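Local atomic coordinates of beta-1,4-galactanase (Humicola insolens, PDB entry 1HJQ), a protein that hydrolyses the beta-1,4-galactosidic linkages of type I arabinogalactans, as a family 53 glycoside hydrolase of clan GH-A. Residues Y57-N62 with N118-A123. Numbering follows the deposited sequence.
Sequences YNLDYN and NRFADA
Leu59 and Arg119 mark the nearest backbone approach, their CA atoms 7.9 Å apart, where the first turn of helix 59-71 meets the C-terminal part of helix 102-123. The two helices follow one another on the outside of the (beta/alpha)8 barrel, with strand 75-80 between them in sequence, and the contact lies away from the catalytic glutamates. Arg119 rises from its helix with CG anti to the backbone N (chi1 -166°), then bends at chi2, which carries the guanidinium past the Leu59 side chain to Asp60. There NH2 donates to OD1 of Asp60 in a salt bridge, 2.5 Å, while NH1 adds a weak bond to the same oxygen. That oxygen sits at the edge of the guanidinium, and the carboxylate plane is turned 81° from it. With an alanine in place of Arg119, the Asp60 carboxylate would probably lose this cationic mate, and Leu59 CD2 the CG methylene it packs on. Deeper in, the Phe120 ring meets Leu59 obliquely, CD1 of Leu59 4.0 Å from Phe120 CE1, and continues toward Leu76 and Ile78 of the barrel wall. The CZ/CE2 end of the ring faces Asn62, whose carbonyl O, bonded to Gln46, lies near the ring plane, 4.0 Å from Phe120 CE2. Asn58 N-caps helix 59-71, its OD1 accepting from Tyr61 N at 3.0 Å with an N-H...O angle of 171°.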
loop_
_atom_site.group_PDB
_atom_site.type_symbol
_atom_site.label_atom_id
_atom_site.label_comp_id
_atom_site.label_asym_id
_atom_site.label_seq_id
_atom_site.Cartn_x
_atom_site.Cartn_y
_atom_site.Cartn_z
ATOM N N TYR A 57 -13.102 -7.236 0.238
ATOM C CA TYR A 57 -11.758 -7.073 0.775
ATOM C C TYR A 57 -11.536 -7.983 1.966
ATOM O O TYR A 57 -10.545 -7.841 2.689
ATOM C CB TYR A 57 -11.482 -5.613 1.172
ATOM C CG TYR A 57 -11.862 -4.617 0.097
ATOM C CD1 TYR A 57 -11.459 -4.804 -1.223
ATOM C CD2 TYR A 57 -12.663 -3.518 0.392
ATOM C CE1 TYR A 57 -11.851 -3.926 -2.220
ATOM C CE2 TYR A 57 -13.058 -2.637 -0.596
ATOM C CZ TYR A 57 -12.651 -2.849 -1.904
ATOM O OH TYR A 57 -13.079 -2.005 -2.907
ATOM N N ASN A 58 -12.453 -8.916 2.195
ATOM C CA ASN A 58 -12.228 -9.827 3.300
ATOM C C ASN A 58 -11.345 -10.951 2.778
ATOM O O ASN A 58 -11.006 -10.980 1.594
ATOM C CB ASN A 58 -13.546 -10.345 3.914
ATOM C CG ASN A 58 -14.292 -11.337 3.040
ATOM O OD1 ASN A 58 -13.798 -11.798 2.010
ATOM N ND2 ASN A 58 -15.497 -11.687 3.472
ATOM N N LEU A 59 -10.958 -11.859 3.661
ATOM C CA LEU A 59 -10.072 -12.952 3.287
ATOM C C LEU A 59 -10.457 -13.692 2.007
ATOM O O LEU A 59 -9.667 -13.756 1.069
ATOM C CB LEU A 59 -9.959 -13.938 4.447
ATOM C CG LEU A 59 -8.673 -14.762 4.422
ATOM C CD1 LEU A 59 -7.463 -13.816 4.366
ATOM C CD2 LEU A 59 -8.621 -15.653 5.664
ATOM N N ASP A 60 -11.662 -14.251 1.963
ATOM C CA ASP A 60 -12.107 -14.982 0.783
ATOM C C ASP A 60 -11.932 -14.132 -0.467
ATOM O O ASP A 60 -11.412 -14.597 -1.484
ATOM C CB ASP A 60 -13.580 -15.383 0.920
ATOM C CG ASP A 60 -13.848 -16.217 2.160
ATOM O OD1 ASP A 60 -13.084 -17.175 2.420
ATOM O OD2 ASP A 60 -14.832 -15.916 2.873
ATOM N N TYR A 61 -12.376 -12.881 -0.381
ATOM C CA TYR A 61 -12.280 -11.934 -1.481
ATOM C C TYR A 61 -10.838 -11.782 -1.946
ATOM O O TYR A 61 -10.563 -11.774 -3.146
ATOM C CB TYR A 61 -12.828 -10.564 -1.042
ATOM C CG TYR A 61 -12.731 -9.472 -2.093
ATOM C CD1 TYR A 61 -11.509 -8.871 -2.402
ATOM C CD2 TYR A 61 -13.857 -9.063 -2.800
ATOM C CE1 TYR A 61 -11.413 -7.896 -3.393
ATOM C CE2 TYR A 61 -13.772 -8.090 -3.792
ATOM C CZ TYR A 61 -12.549 -7.511 -4.086
ATOM O OH TYR A 61 -12.466 -6.561 -5.084
ATOM N N ASN A 62 -9.914 -11.664 -1.001
ATOM C CA ASN A 62 -8.514 -11.492 -1.358
ATOM C C ASN A 62 -7.864 -12.754 -1.885
ATOM O O ASN A 62 -6.866 -12.684 -2.601
ATOM C CB ASN A 62 -7.729 -10.943 -0.166
ATOM C CG ASN A 62 -7.922 -9.452 0.009
ATOM O OD1 ASN A 62 -7.384 -8.652 -0.760
ATOM N ND2 ASN A 62 -8.707 -9.068 1.009
ATOM N N ASN A 118 -2.017 -18.208 6.984
ATOM C CA ASN A 118 -2.132 -19.640 6.738
ATOM C C ASN A 118 -3.207 -19.902 5.694
ATOM O O ASN A 118 -3.203 -20.928 5.016
ATOM C CB ASN A 118 -2.461 -20.391 8.031
ATOM C CG ASN A 118 -1.233 -20.661 8.870
ATOM O OD1 ASN A 118 -0.180 -21.015 8.344
ATOM N ND2 ASN A 118 -1.361 -20.511 10.185
ATOM N N ARG A 119 -4.127 -18.959 5.561
ATOM C CA ARG A 119 -5.198 -19.093 4.592
ATOM C C ARG A 119 -4.592 -19.102 3.187
ATOM O O ARG A 119 -5.002 -19.880 2.323
ATOM C CB ARG A 119 -6.174 -17.938 4.750
ATOM C CG ARG A 119 -7.474 -18.144 4.037
ATOM C CD ARG A 119 -8.278 -19.277 4.641
ATOM N NE ARG A 119 -9.461 -19.529 3.826
ATOM C CZ ARG A 119 -10.516 -18.720 3.755
ATOM N NH1 ARG A 119 -10.554 -17.600 4.464
ATOM N NH2 ARG A 119 -11.523 -19.023 2.947
ATOM N N PHE A 120 -3.604 -18.238 2.965
ATOM C CA PHE A 120 -2.931 -18.177 1.674
ATOM C C PHE A 120 -2.013 -19.387 1.504
ATOM O O PHE A 120 -1.964 -19.994 0.435
ATOM C CB PHE A 120 -2.109 -16.891 1.548
ATOM C CG PHE A 120 -2.936 -15.666 1.324
ATOM C CD1 PHE A 120 -3.333 -14.870 2.392
ATOM C CD2 PHE A 120 -3.346 -15.321 0.043
ATOM C CE1 PHE A 120 -4.130 -13.748 2.189
ATOM C CE2 PHE A 120 -4.144 -14.201 -0.172
ATOM C CZ PHE A 120 -4.536 -13.415 0.901
ATOM N N ALA A 121 -1.293 -19.732 2.566
ATOM C CA ALA A 121 -0.382 -20.868 2.543
ATOM C C ALA A 121 -1.125 -22.142 2.155
ATOM O O ALA A 121 -0.709 -22.865 1.249
ATOM C CB ALA A 121 0.260 -21.041 3.905
ATOM N N ASP A 122 -2.226 -22.411 2.849
ATOM C CA ASP A 122 -3.022 -23.599 2.579
ATOM C C ASP A 122 -3.620 -23.562 1.178
ATOM O O ASP A 122 -3.869 -24.607 0.573
ATOM C CB ASP A 122 -4.150 -23.734 3.609
ATOM C CG ASP A 122 -3.630 -23.893 5.028
ATOM O OD1 ASP A 122 -2.439 -24.253 5.200
ATOM O OD2 ASP A 122 -4.423 -23.669 5.968
ATOM N N ALA A 123 -3.855 -22.356 0.669
ATOM C CA ALA A 123 -4.426 -22.187 -0.656
ATOM C C ALA A 123 -3.354 -22.322 -1.724
ATOM O O ALA A 123 -3.661 -22.374 -2.910
ATOM C CB ALA A 123 -5.089 -20.842 -0.759
#